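Local coordinates for protein trans-2-enoyl-CoA reductase [NADH] (Treponema denticola ATCC 35405, PDB 4GGO) that reduces the carbon-carbon double bond of trans-2-enoyl-CoA substrates such as crotonyl-CoA with NADH, as a monomeric enzyme of fatty acid synthesis, at residues Ser297-Met302 with Leu368-Gly373; Lys305-Gly310 with Glu347-Ala352; Ser275-Leu280 with Glu313-Leu318; Glu238-Leu243 with Pro289-Tyr294; Leu17-Gln22 with Ala380-Asp385. All blocks are in the same frame, centred on the assembly; numbering follows the deposited sequence.

Contact 1: residues Ser297-Met302 with Leu368-Gly373; sequences SLFKVM and LTDLAG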
# COMPACT_ATOMS: atom_id res chain seq x y z
N SER A 297 -6.28 11.00 -14.83
CA SER A 297 -5.47 11.61 -15.87
C SER A 297 -4.10 10.95 -15.94
O SER A 297 -3.55 10.74 -17.02
CB SER A 297 -5.33 13.11 -15.63
OG SER A 297 -6.60 13.72 -15.52
N LEU A 298 -3.55 10.63 -14.77
CA LEU A 298 -2.24 10.00 -14.68
C LEU A 298 -2.26 8.62 -15.31
O LEU A 298 -1.35 8.25 -16.06
CB LEU A 298 -1.79 9.88 -13.21
CG LEU A 298 -0.39 9.33 -12.97
CD1 LEU A 298 0.67 10.33 -13.42
CD2 LEU A 298 -0.19 8.96 -11.51
N PHE A 299 -3.31 7.85 -15.01
CA PHE A 299 -3.46 6.51 -15.58
C PHE A 299 -3.53 6.60 -17.10
O PHE A 299 -2.92 5.79 -17.81
CB PHE A 299 -4.73 5.83 -15.05
CG PHE A 299 -4.69 5.52 -13.57
CD1 PHE A 299 -3.52 5.66 -12.84
CD2 PHE A 299 -5.83 5.07 -12.92
CE1 PHE A 299 -3.49 5.37 -11.49
CE2 PHE A 299 -5.81 4.78 -11.57
CZ PHE A 299 -4.64 4.93 -10.85
N LYS A 300 -4.27 7.58 -17.60
CA LYS A 300 -4.43 7.79 -19.03
C LYS A 300 -3.09 8.08 -19.70
O LYS A 300 -2.72 7.44 -20.69
CB LYS A 300 -5.40 8.94 -19.29
CG LYS A 300 -5.71 9.16 -20.76
CD LYS A 300 -6.44 7.98 -21.35
CE LYS A 300 -7.02 8.30 -22.72
NZ LYS A 300 -7.84 7.18 -23.25
N VAL A 301 -2.36 9.05 -19.15
CA VAL A 301 -1.08 9.46 -19.70
C VAL A 301 -0.04 8.34 -19.64
O VAL A 301 0.65 8.06 -20.63
CB VAL A 301 -0.53 10.70 -18.96
CG1 VAL A 301 0.89 11.00 -19.39
CG2 VAL A 301 -1.44 11.90 -19.22
N MET A 302 0.07 7.68 -18.49
CA MET A 302 1.11 6.68 -18.29
C MET A 302 0.85 5.38 -19.07
O MET A 302 1.79 4.71 -19.49
CB MET A 302 1.33 6.40 -16.80
CG MET A 302 1.80 7.63 -16.04
SD MET A 302 2.32 7.31 -14.35
CE MET A 302 3.93 6.56 -14.62
N LEU A 368 -11.33 11.42 -22.26
CA LEU A 368 -10.06 12.10 -22.02
C LEU A 368 -9.21 11.43 -20.94
O LEU A 368 -7.99 11.43 -21.02
CB LEU A 368 -10.29 13.57 -21.65
CG LEU A 368 -9.90 14.61 -22.69
CD1 LEU A 368 -10.74 14.48 -23.95
CD2 LEU A 368 -10.02 16.02 -22.11
N THR A 369 -9.87 10.87 -19.93
CA THR A 369 -9.15 10.24 -18.82
C THR A 369 -9.49 8.75 -18.71
O THR A 369 -10.43 8.27 -19.34
CB THR A 369 -9.45 10.92 -17.47
OG1 THR A 369 -10.82 10.69 -17.11
CG2 THR A 369 -9.20 12.41 -17.56
N ASP A 370 -8.71 8.04 -17.90
CA ASP A 370 -8.93 6.61 -17.71
C ASP A 370 -9.87 6.36 -16.54
O ASP A 370 -9.47 5.79 -15.52
CB ASP A 370 -7.60 5.89 -17.48
CG ASP A 370 -7.73 4.38 -17.55
OD1 ASP A 370 -8.75 3.90 -18.09
OD2 ASP A 370 -6.81 3.68 -17.08
N LEU A 371 -11.12 6.80 -16.69
CA LEU A 371 -12.14 6.54 -15.68
C LEU A 371 -12.42 5.05 -15.59
O LEU A 371 -12.76 4.54 -14.53
CB LEU A 371 -13.42 7.31 -16.00
CG LEU A 371 -13.34 8.83 -15.93
CD1 LEU A 371 -14.71 9.46 -16.15
CD2 LEU A 371 -12.76 9.28 -14.59
N ALA A 372 -12.27 4.36 -16.71
CA ALA A 372 -12.45 2.91 -16.76
C ALA A 372 -11.40 2.21 -15.90
O ALA A 372 -11.72 1.30 -15.14
CB ALA A 372 -12.38 2.42 -18.20
N GLY A 373 -10.15 2.63 -16.04
CA GLY A 373 -9.07 2.09 -15.24
C GLY A 373 -9.25 2.38 -13.77
O GLY A 373 -8.93 1.55 -12.91
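Lys300 lies over the backbone of Leu368-Asp370, where one helix ends and the next begins. The contact packs helix 291-305 against an N-cap: Asp370 stands right before helix 371-380. The CG of Lys300 is 3.2 Å from Leu368 O, and its CB is 3.7 Å from Asp370 N. The lysine chain leaves with CG opposite the backbone N (chi1 -176°) and bends at chi2, which keeps CG, CD and CE all beside that carbonyl. On one flank Ser297 OG touches Thr369 CG2 at 3.6 Å. Both hydroxyls are used elsewhere, Ser297 OG on Leu293 O and Thr369 OG1 on Ala365 O. On the other flank Phe299 CB meets Asp370 OD2 at 3.6 Å. The Phe299 ring then runs on past Gly373 to an edge-to-face contact with His308 and comes close to Val281 of the NAD(+) site. Asp370 is also the centre of an inverse gamma turn. Its carboxylate is held from two sequence regions. OD2 forms a salt bridge with Lys303, one helix turn beyond Phe299. OD1 caps the new helix by accepting from Gly373 N at 2.8 Å, and this N-H meets OD1 from above the carboxylate plane, 63° out of it.

Contact 2: residues Lys305-Gly310 with Glu347-Ala352; sequences KGNHEG and EDVQKA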
# COMPACT_ATOMS: atom_id res chain seq x y z
N LYS A 305 1.96 6.22 -22.53
CA LYS A 305 3.42 6.32 -22.60
C LYS A 305 4.09 4.96 -22.41
O LYS A 305 5.21 4.74 -22.89
CB LYS A 305 3.94 7.32 -21.57
CG LYS A 305 3.62 8.77 -21.89
CD LYS A 305 4.26 9.71 -20.87
CE LYS A 305 4.07 11.17 -21.27
NZ LYS A 305 4.79 11.50 -22.53
N GLY A 306 3.42 4.06 -21.70
CA GLY A 306 3.93 2.72 -21.50
C GLY A 306 4.62 2.52 -20.16
O GLY A 306 5.25 1.49 -19.94
N ASN A 307 4.51 3.51 -19.28
CA ASN A 307 5.15 3.41 -17.97
C ASN A 307 4.16 3.31 -16.80
O ASN A 307 4.52 3.57 -15.65
CB ASN A 307 6.14 4.57 -17.74
CG ASN A 307 5.48 5.93 -17.83
OD1 ASN A 307 4.27 6.04 -18.04
ND2 ASN A 307 6.27 6.98 -17.65
N HIS A 308 2.92 2.94 -17.10
CA HIS A 308 1.93 2.75 -16.05
C HIS A 308 2.25 1.53 -15.20
O HIS A 308 2.70 0.51 -15.71
CB HIS A 308 0.53 2.60 -16.63
CG HIS A 308 -0.52 2.27 -15.61
ND1 HIS A 308 -0.93 3.16 -14.65
CD2 HIS A 308 -1.21 1.12 -15.38
CE1 HIS A 308 -1.85 2.60 -13.89
NE2 HIS A 308 -2.03 1.36 -14.31
N GLU A 309 2.02 1.65 -13.89
CA GLU A 309 2.24 0.55 -12.97
C GLU A 309 1.10 0.44 -11.96
O GLU A 309 0.53 1.45 -11.55
CB GLU A 309 3.56 0.74 -12.21
CG GLU A 309 4.81 0.58 -13.05
CD GLU A 309 6.07 0.86 -12.25
OE1 GLU A 309 6.20 1.98 -11.72
OE2 GLU A 309 6.92 -0.05 -12.15
N GLY A 310 0.78 -0.79 -11.58
CA GLY A 310 -0.09 -1.04 -10.45
C GLY A 310 0.78 -1.42 -9.27
O GLY A 310 1.99 -1.21 -9.30
N GLU A 347 9.04 14.81 -15.79
CA GLU A 347 8.55 16.07 -16.32
C GLU A 347 7.58 15.87 -17.48
O GLU A 347 6.54 16.53 -17.54
CB GLU A 347 9.73 16.95 -16.77
CG GLU A 347 9.31 18.33 -17.25
CD GLU A 347 10.44 19.10 -17.89
OE1 GLU A 347 11.48 19.29 -17.23
OE2 GLU A 347 10.28 19.52 -19.05
N ASP A 348 7.91 14.96 -18.38
CA ASP A 348 7.07 14.71 -19.54
C ASP A 348 5.71 14.14 -19.14
O ASP A 348 4.69 14.43 -19.77
CB ASP A 348 7.78 13.79 -20.54
CG ASP A 348 7.95 12.37 -20.03
OD1 ASP A 348 8.74 12.16 -19.09
OD2 ASP A 348 7.30 11.46 -20.59
N VAL A 349 5.69 13.35 -18.07
CA VAL A 349 4.44 12.82 -17.55
C VAL A 349 3.60 13.92 -16.89
O VAL A 349 2.43 14.08 -17.22
CB VAL A 349 4.68 11.68 -16.53
CG1 VAL A 349 3.38 11.31 -15.82
CG2 VAL A 349 5.28 10.46 -17.23
N GLN A 350 4.22 14.67 -15.99
CA GLN A 350 3.51 15.70 -15.23
C GLN A 350 2.96 16.83 -16.11
O GLN A 350 1.88 17.36 -15.84
CB GLN A 350 4.41 16.28 -14.13
CG GLN A 350 4.64 15.32 -12.97
CD GLN A 350 3.35 14.92 -12.27
OE1 GLN A 350 2.55 15.78 -11.90
NE2 GLN A 350 3.14 13.62 -12.11
N LYS A 351 3.69 17.19 -17.15
CA LYS A 351 3.22 18.23 -18.06
C LYS A 351 2.04 17.74 -18.89
O LYS A 351 1.10 18.49 -19.15
CB LYS A 351 4.36 18.72 -18.95
CG LYS A 351 5.37 19.58 -18.21
CD LYS A 351 6.29 20.32 -19.16
CE LYS A 351 7.13 19.36 -19.99
NZ LYS A 351 8.15 20.09 -20.79
N ALA A 352 2.08 16.47 -19.28
CA ALA A 352 0.98 15.87 -20.02
C ALA A 352 -0.27 15.75 -19.15
O ALA A 352 -1.39 15.97 -19.61
CB ALA A 352 1.38 14.51 -20.57
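Lys305, the last helical residue of helix 291-305, reaches across to Asp348 and Val349 at the start of helix 347-359. The buried part centres on Val349, while the shorter distances belong to the exposed, polar side. Val349 CG2 is 3.9 Å from Lys305 CD, and the side chain of Asn307 covers the same methyl group. Lys305 CE also passes Ala352 CB at 4.3 Å. The solvent side is close but held more weakly. There Lys305 NZ and Asp348 OD2 form a salt bridge of 3.2 Å, and the hydrogen bond in it is weak. The Lys305 chain is extended as far as CE and turns only at chi4 (-65°), which swings the ammonium group beside the carboxylate. The two side chains slide past each other in opposite directions, and CE is nearly as close to OD2 as NZ is. Lys305 CE also comes within 3.6 Å of Asp348 O. Gly306 ends helix 291-305 with positive phi. Val349 is buried and also packs on Leu298, while Ala352 packs on Val301. Helix 347-359 therefore packs against helix 291-305, and the loop to helix 311-323 leaves beside its first turns.

Contact 3: residues Ser275-Leu280 with Glu313-Leu318; sequences SVNKGL and EQITRL
Gln314 turns sharply at chi2 (-93°), and this bend carries its amide from helix 311-323 to the backbone of Lys278. Lys278 in turn sets CG between its own backbone N and carbonyl carbon, which lays the first part of its chain against the same amide. Lys278 CG is 3.4 Å from Gln314 CD, and Lys278 CD is 3.6 Å from Gln314 CG. The central bond runs from Lys278 N to Gln314 OE1, 2.9 Å long and almost straight at 171°. The N-H comes from above the plane of the side-chain carbonyl, 48° out of it. Asn277 CB touches the same oxygen at 3.4 Å. The other end of the amide is also held: Gln314 NE2 donates to Ile340 O and to Glu309 OE1. The buried Gln314 amide is thus fixed at both ends, which would set its rotation. Strand 270-276 belongs to the parallel sheet of the Rossmann-type fold, and this segment is where the chain leaves it toward Leu280 of the NAD(+) site. Helix 311-323 packs beside that exit. Two further touches lie closer to the sheet, with Ile315 CD1 near the Asn277 side chain and Leu318 CD1 at 3.8 Å from Ser275 OG. Both helix residues also touch Tyr232 on the adjacent strand 227-233. Beyond Gln314 the lysine chain bends at chi3 and chi4 and turns back on its own loop. Lys278 NZ donates to Gly279 O at 2.9 Å, while Lys278 O accepts from the hydroxyl of Tyr62, another NAD(+)-site residue.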
# COMPACT_ATOMS: atom_id res chain seq x y z
N SER A 275 10.22 4.69 1.41
CA SER A 275 10.05 4.42 -0.01
C SER A 275 8.85 5.19 -0.53
O SER A 275 7.71 4.92 -0.14
CB SER A 275 9.87 2.93 -0.27
OG SER A 275 9.76 2.67 -1.66
N VAL A 276 9.11 6.17 -1.39
CA VAL A 276 8.04 6.96 -1.98
C VAL A 276 7.52 6.25 -3.22
O VAL A 276 8.23 6.12 -4.22
CB VAL A 276 8.51 8.38 -2.35
CG1 VAL A 276 7.32 9.25 -2.70
CG2 VAL A 276 9.30 8.98 -1.20
N ASN A 277 6.27 5.79 -3.15
CA ASN A 277 5.67 5.05 -4.25
C ASN A 277 4.77 5.93 -5.11
O ASN A 277 4.55 7.10 -4.80
CB ASN A 277 4.88 3.86 -3.71
CG ASN A 277 5.75 2.87 -2.95
OD1 ASN A 277 6.94 3.12 -2.73
ND2 ASN A 277 5.16 1.75 -2.55
N LYS A 278 4.26 5.37 -6.20
CA LYS A 278 3.40 6.12 -7.11
C LYS A 278 1.99 6.26 -6.55
O LYS A 278 1.61 5.58 -5.59
CB LYS A 278 3.35 5.45 -8.49
CG LYS A 278 2.45 4.23 -8.56
CD LYS A 278 2.45 3.63 -9.96
CE LYS A 278 1.78 4.55 -10.97
NZ LYS A 278 0.31 4.66 -10.75
N GLY A 279 1.20 7.14 -7.16
CA GLY A 279 -0.17 7.34 -6.76
C GLY A 279 -1.07 6.22 -7.23
O GLY A 279 -0.85 5.65 -8.31
N LEU A 280 -2.07 5.89 -6.42
CA LEU A 280 -2.99 4.81 -6.75
C LEU A 280 -4.34 5.06 -6.08
O LEU A 280 -4.44 5.88 -5.16
CB LEU A 280 -2.44 3.46 -6.29
CG LEU A 280 -2.58 3.13 -4.80
CD1 LEU A 280 -2.40 1.64 -4.56
CD2 LEU A 280 -1.59 3.92 -3.95
N GLU A 313 3.43 -4.29 -10.09
CA GLU A 313 4.46 -3.80 -10.99
C GLU A 313 5.43 -2.91 -10.23
O GLU A 313 6.65 -3.01 -10.38
CB GLU A 313 3.86 -3.03 -12.17
CG GLU A 313 3.12 -3.90 -13.18
CD GLU A 313 1.70 -4.25 -12.75
OE1 GLU A 313 1.21 -3.64 -11.78
OE2 GLU A 313 1.09 -5.12 -13.39
N GLN A 314 4.88 -2.03 -9.40
CA GLN A 314 5.66 -1.13 -8.56
C GLN A 314 6.62 -1.87 -7.64
O GLN A 314 7.81 -1.57 -7.60
CB GLN A 314 4.72 -0.28 -7.69
CG GLN A 314 4.27 1.01 -8.34
CD GLN A 314 5.15 2.18 -7.97
OE1 GLN A 314 5.13 2.65 -6.83
NE2 GLN A 314 5.93 2.66 -8.93
N ILE A 315 6.10 -2.85 -6.91
CA ILE A 315 6.88 -3.54 -5.89
C ILE A 315 7.92 -4.50 -6.46
O ILE A 315 9.03 -4.60 -5.94
CB ILE A 315 5.97 -4.25 -4.87
CG1 ILE A 315 5.00 -3.25 -4.25
CG2 ILE A 315 6.80 -4.92 -3.80
CD1 ILE A 315 5.67 -2.01 -3.70
N THR A 316 7.57 -5.21 -7.53
CA THR A 316 8.54 -6.06 -8.21
C THR A 316 9.71 -5.21 -8.72
O THR A 316 10.86 -5.63 -8.62
CB THR A 316 7.92 -6.85 -9.37
OG1 THR A 316 7.17 -5.98 -10.22
CG2 THR A 316 7.02 -7.96 -8.85
N ARG A 317 9.41 -4.02 -9.23
CA ARG A 317 10.46 -3.11 -9.67
C ARG A 317 11.28 -2.63 -8.47
O ARG A 317 12.50 -2.48 -8.57
CB ARG A 317 9.87 -1.91 -10.43
CG ARG A 317 10.92 -0.87 -10.83
CD ARG A 317 10.49 -0.05 -12.04
NE ARG A 317 9.40 0.89 -11.74
CZ ARG A 317 9.59 2.13 -11.32
NH1 ARG A 317 10.82 2.60 -11.14
NH2 ARG A 317 8.55 2.92 -11.08
N LEU A 318 10.60 -2.40 -7.36
CA LEU A 318 11.26 -2.00 -6.11
C LEU A 318 12.29 -3.04 -5.66
O LEU A 318 13.42 -2.69 -5.34
CB LEU A 318 10.22 -1.79 -5.01
CG LEU A 318 10.78 -1.54 -3.60
CD1 LEU A 318 11.51 -0.20 -3.53
CD2 LEU A 318 9.66 -1.60 -2.56

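Contact 4: residues Glu238-Leu243 with Pro289-Tyr294; sequences EATQAL and PVIPLY
Thr240 and Val290 meet at the N-cap positions of helices 241-244 and 291-305; the Thr240 side chain makes no capping bond. Apolar groups carry the contact. Thr240 CG2 meets Val290 CG1 and Ile291 CD1, each at 3.8 Å, from two well separated directions. The Thr240 and Ile291 side chains cross at about a right angle. Thr240 puts CG2 opposite its carbonyl carbon while OG1 sits between the backbone N and the carbonyl carbon (chi1 60°), and OG1 makes a weak bond to Pro237 O. Val290 CG1 also reaches Ala239 CB, at 3.9 Å. At the far end Leu243 CD1 lies 4.4 Å from Pro289 CD. Phe173 covers both of these residues from strand 173-178.

The polar bonds are made within each segment or to other parts of the chain, as between the backbones of Val290 and Lys176. Tyr294 N closes the first turn of helix 291-305 on Val290 O at 2.8 Å. Val290 has positive phi (76°), which marks the turn into its helix.

This places the packing next to the active site. Thr240 lies beside Tyr244, the inferred proton donor, and Ile291 is close to Tyr234, which binds substrate.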
# COMPACT_ATOMS: atom_id res chain seq x y z
N GLU A 238 2.36 18.67 -8.02
CA GLU A 238 2.28 20.04 -7.52
C GLU A 238 0.87 20.41 -7.07
O GLU A 238 0.70 21.15 -6.10
CB GLU A 238 2.74 21.01 -8.61
CG GLU A 238 4.23 21.00 -8.86
CD GLU A 238 5.01 21.62 -7.72
OE1 GLU A 238 6.15 21.17 -7.46
OE2 GLU A 238 4.49 22.55 -7.07
N ALA A 239 -0.13 19.88 -7.77
CA ALA A 239 -1.52 20.25 -7.54
C ALA A 239 -2.04 19.87 -6.15
O ALA A 239 -2.99 20.48 -5.65
CB ALA A 239 -2.42 19.64 -8.61
N THR A 240 -1.41 18.88 -5.53
CA THR A 240 -1.88 18.39 -4.23
C THR A 240 -0.88 18.65 -3.10
O THR A 240 -0.98 18.04 -2.04
CB THR A 240 -2.20 16.88 -4.28
OG1 THR A 240 -1.03 16.15 -4.65
CG2 THR A 240 -3.31 16.61 -5.28
N GLN A 241 0.06 19.56 -3.34
CA GLN A 241 1.08 19.88 -2.34
C GLN A 241 0.49 20.45 -1.05
O GLN A 241 1.07 20.30 0.02
CB GLN A 241 2.11 20.85 -2.91
CG GLN A 241 3.09 20.21 -3.89
CD GLN A 241 4.16 21.17 -4.35
OE1 GLN A 241 5.25 20.76 -4.75
NE2 GLN A 241 3.85 22.46 -4.31
N ALA A 242 -0.67 21.09 -1.16
CA ALA A 242 -1.33 21.69 -0.01
C ALA A 242 -1.66 20.65 1.06
O ALA A 242 -1.92 20.99 2.22
CB ALA A 242 -2.59 22.43 -0.44
N LEU A 243 -1.66 19.38 0.67
CA LEU A 243 -1.94 18.28 1.59
C LEU A 243 -0.71 17.42 1.86
O LEU A 243 -0.33 17.22 3.01
CB LEU A 243 -3.07 17.41 1.03
CG LEU A 243 -4.36 18.16 0.69
CD1 LEU A 243 -5.38 17.21 0.09
CD2 LEU A 243 -4.92 18.85 1.92
N PRO A 289 -9.60 16.35 -2.54
CA PRO A 289 -9.71 17.21 -3.72
C PRO A 289 -8.57 16.97 -4.70
O PRO A 289 -7.45 16.69 -4.26
CB PRO A 289 -9.61 18.62 -3.13
CG PRO A 289 -10.01 18.47 -1.70
CD PRO A 289 -9.51 17.12 -1.29
N VAL A 290 -8.87 17.05 -5.99
CA VAL A 290 -7.90 16.88 -7.08
C VAL A 290 -7.49 15.43 -7.36
O VAL A 290 -7.45 15.00 -8.51
CB VAL A 290 -6.64 17.78 -6.92
CG1 VAL A 290 -5.70 17.61 -8.10
CG2 VAL A 290 -7.05 19.24 -6.77
N ILE A 291 -7.22 14.67 -6.30
CA ILE A 291 -6.67 13.31 -6.42
C ILE A 291 -7.36 12.36 -7.42
O ILE A 291 -6.67 11.76 -8.25
CB ILE A 291 -6.51 12.63 -5.03
CG1 ILE A 291 -5.26 13.15 -4.32
CG2 ILE A 291 -6.42 11.11 -5.17
CD1 ILE A 291 -3.98 12.90 -5.09
N PRO A 292 -8.70 12.23 -7.37
CA PRO A 292 -9.33 11.31 -8.33
C PRO A 292 -9.17 11.76 -9.78
O PRO A 292 -9.01 10.92 -10.67
CB PRO A 292 -10.80 11.35 -7.93
CG PRO A 292 -10.80 11.78 -6.51
CD PRO A 292 -9.68 12.77 -6.42
N LEU A 293 -9.22 13.07 -10.02
CA LEU A 293 -9.05 13.61 -11.36
C LEU A 293 -7.60 13.46 -11.81
O LEU A 293 -7.33 13.16 -12.97
CB LEU A 293 -9.46 15.08 -11.41
CG LEU A 293 -9.24 15.78 -12.76
CD1 LEU A 293 -10.03 15.09 -13.86
CD2 LEU A 293 -9.60 17.25 -12.67
N TYR A 294 -6.67 13.70 -10.89
CA TYR A 294 -5.25 13.54 -11.18
C TYR A 294 -4.91 12.10 -11.54
O TYR A 294 -4.26 11.85 -12.56
CB TYR A 294 -4.41 13.99 -9.98
CG TYR A 294 -2.96 13.58 -10.07
CD1 TYR A 294 -2.11 14.17 -11.00
CD2 TYR A 294 -2.44 12.61 -9.23
CE1 TYR A 294 -0.78 13.80 -11.09
CE2 TYR A 294 -1.11 12.23 -9.31
CZ TYR A 294 -0.29 12.83 -10.24
OH TYR A 294 1.04 12.46 -10.33

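Contact 5: residues Leu17-Gln22 with Ala380-Asp385; sequences LNAHPQ and ASNGFD
Phe384 lays its ring against Asn18, Ala19 and His20. His20 CB sits over one face, 4.0 Å from Phe384 CE1 and offset toward the rim. Asn18 O lies at the ring edge, in its plane, 3.6 Å from Phe384 CE2. The Asn18 side chain crosses that of Phe384 at about a right angle, its amide plane turned 41° from the ring. The Asn18 amide touches Phe384 CZ but is held elsewhere, by Lys8 O and Met10 N. Phe384 places CG opposite its carbonyl carbon (chi1 -62°), which directs the ring back over the 17-22 segment.

Asn382 meets the same Asn18 carbonyl from another direction. Its ND2 donates to Asn18 O at 3.0 Å, with the N-H bent to 142° and tilted from the carbonyl plane. Asn18 O therefore meets both an amide N-H and a ring edge. The main chain adds a straighter bond, His20 N to Asn382 O at 2.9 Å. Ala19 CA also approaches Asn382 O in a CA-H...O contact of 3.3 Å. His20 CB rests 3.4 Å from Gly383 O, and the imidazole ND1 caps helix 21-38 by accepting from Gly23 N.

Gly383, with positive phi, is the C-prime residue of a Schellman motif that ends helix 371-380. The arrangement thus joins a helix C-terminal end to the N-cap of helix 21-38, near the two ends of the chain.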
# COMPACT_ATOMS: atom_id res chain seq x y z
N LEU A 17 -18.58 -1.67 0.43
CA LEU A 17 -18.84 -2.31 1.72
C LEU A 17 -18.53 -3.80 1.73
O LEU A 17 -18.00 -4.32 2.71
CB LEU A 17 -20.29 -2.06 2.15
CG LEU A 17 -20.70 -0.60 2.29
CD1 LEU A 17 -22.10 -0.48 2.91
CD2 LEU A 17 -19.66 0.19 3.08
N ASN A 18 -18.88 -4.50 0.65
CA ASN A 18 -18.70 -5.94 0.59
C ASN A 18 -17.49 -6.38 -0.23
O ASN A 18 -16.69 -5.55 -0.67
CB ASN A 18 -19.97 -6.61 0.05
CG ASN A 18 -20.37 -6.09 -1.31
OD1 ASN A 18 -19.99 -4.99 -1.70
ND2 ASN A 18 -21.16 -6.87 -2.04
N ALA A 19 -17.35 -7.69 -0.42
CA ALA A 19 -16.22 -8.24 -1.16
C ALA A 19 -16.57 -9.57 -1.80
O ALA A 19 -17.37 -10.34 -1.27
CB ALA A 19 -15.01 -8.38 -0.25
N HIS A 20 -15.96 -9.84 -2.96
CA HIS A 20 -16.18 -11.10 -3.66
C HIS A 20 -15.02 -12.05 -3.37
O HIS A 20 -13.89 -11.78 -3.75
CB HIS A 20 -16.29 -10.85 -5.17
CG HIS A 20 -17.03 -11.92 -5.90
ND1 HIS A 20 -16.43 -13.08 -6.33
CD2 HIS A 20 -18.32 -12.00 -6.30
CE1 HIS A 20 -17.32 -13.84 -6.95
NE2 HIS A 20 -18.48 -13.20 -6.95
N PRO A 21 -15.32 -13.17 -2.69
CA PRO A 21 -14.31 -14.14 -2.25
C PRO A 21 -13.45 -14.69 -3.39
O PRO A 21 -12.23 -14.69 -3.29
CB PRO A 21 -15.15 -15.27 -1.65
CG PRO A 21 -16.41 -14.61 -1.22
CD PRO A 21 -16.67 -13.56 -2.26
N GLN A 22 -14.09 -15.14 -4.47
CA GLN A 22 -13.36 -15.71 -5.60
C GLN A 22 -12.60 -14.63 -6.37
O GLN A 22 -11.51 -14.87 -6.88
CB GLN A 22 -14.30 -16.47 -6.54
CG GLN A 22 -14.86 -17.76 -5.96
CD GLN A 22 -15.90 -17.53 -4.89
OE1 GLN A 22 -15.70 -17.88 -3.73
NE2 GLN A 22 -17.02 -16.92 -5.27
N ALA A 380 -11.47 -3.83 -8.03
CA ALA A 380 -10.61 -5.00 -7.90
C ALA A 380 -10.02 -5.13 -6.49
O ALA A 380 -9.63 -6.22 -6.08
CB ALA A 380 -9.50 -4.98 -8.94
N SER A 381 -9.98 -4.02 -5.77
CA SER A 381 -9.47 -4.03 -4.40
C SER A 381 -10.37 -4.86 -3.49
O SER A 381 -9.94 -5.34 -2.44
CB SER A 381 -9.36 -2.60 -3.86
OG SER A 381 -8.40 -1.86 -4.60
N ASN A 382 -11.63 -5.03 -3.90
CA ASN A 382 -12.58 -5.83 -3.15
C ASN A 382 -13.00 -7.10 -3.89
O ASN A 382 -13.91 -7.81 -3.46
CB ASN A 382 -13.81 -5.00 -2.79
CG ASN A 382 -13.50 -3.91 -1.79
OD1 ASN A 382 -12.77 -2.96 -2.09
ND2 ASN A 382 -14.06 -4.02 -0.59
N GLY A 383 -12.32 -7.38 -5.00
CA GLY A 383 -12.56 -8.61 -5.75
C GLY A 383 -13.62 -8.48 -6.83
O GLY A 383 -14.09 -9.49 -7.35
N PHE A 384 -13.98 -7.25 -7.17
CA PHE A 384 -14.97 -7.03 -8.22
C PHE A 384 -14.29 -6.63 -9.53
O PHE A 384 -13.19 -6.09 -9.53
CB PHE A 384 -15.97 -5.96 -7.80
CG PHE A 384 -16.77 -6.33 -6.58
CD1 PHE A 384 -17.84 -7.20 -6.68
CD2 PHE A 384 -16.46 -5.79 -5.34
CE1 PHE A 384 -18.58 -7.54 -5.56
CE2 PHE A 384 -17.20 -6.13 -4.22
CZ PHE A 384 -18.26 -7.01 -4.33
N ASP A 385 -14.96 -6.93 -10.65
CA ASP A 385 -14.51 -6.53 -11.98
C ASP A 385 -13.17 -7.16 -12.39
O ASP A 385 -12.48 -6.65 -13.27
CB ASP A 385 -14.44 -5.00 -12.10
CG ASP A 385 -14.34 -4.53 -13.54
OD1 ASP A 385 -15.13 -4.99 -14.39
OD2 ASP A 385 -13.45 -3.69 -13.83

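How the contacts relate
Contact 5 opens first, at residues 17-22, and closes last, at 380-385. It joins the N-terminal region to the end of helix 371-380, and all the other contacts nest inside its loop. Contact 4 opens next and closes at the start of helix 291-305, in series with contacts 1 and 2. Contact 3 opens inside the loop of contact 4 and closes on helix 311-323, so it crosses contacts 4, 1 and 2. Contact 2 is nested inside contact 1. Contacts 1 and 4 share helix 291-305. Glu309 and Arg317 link contacts 2 and 3 by a salt bridge, and Gln350 and Tyr294 link contacts 2 and 4.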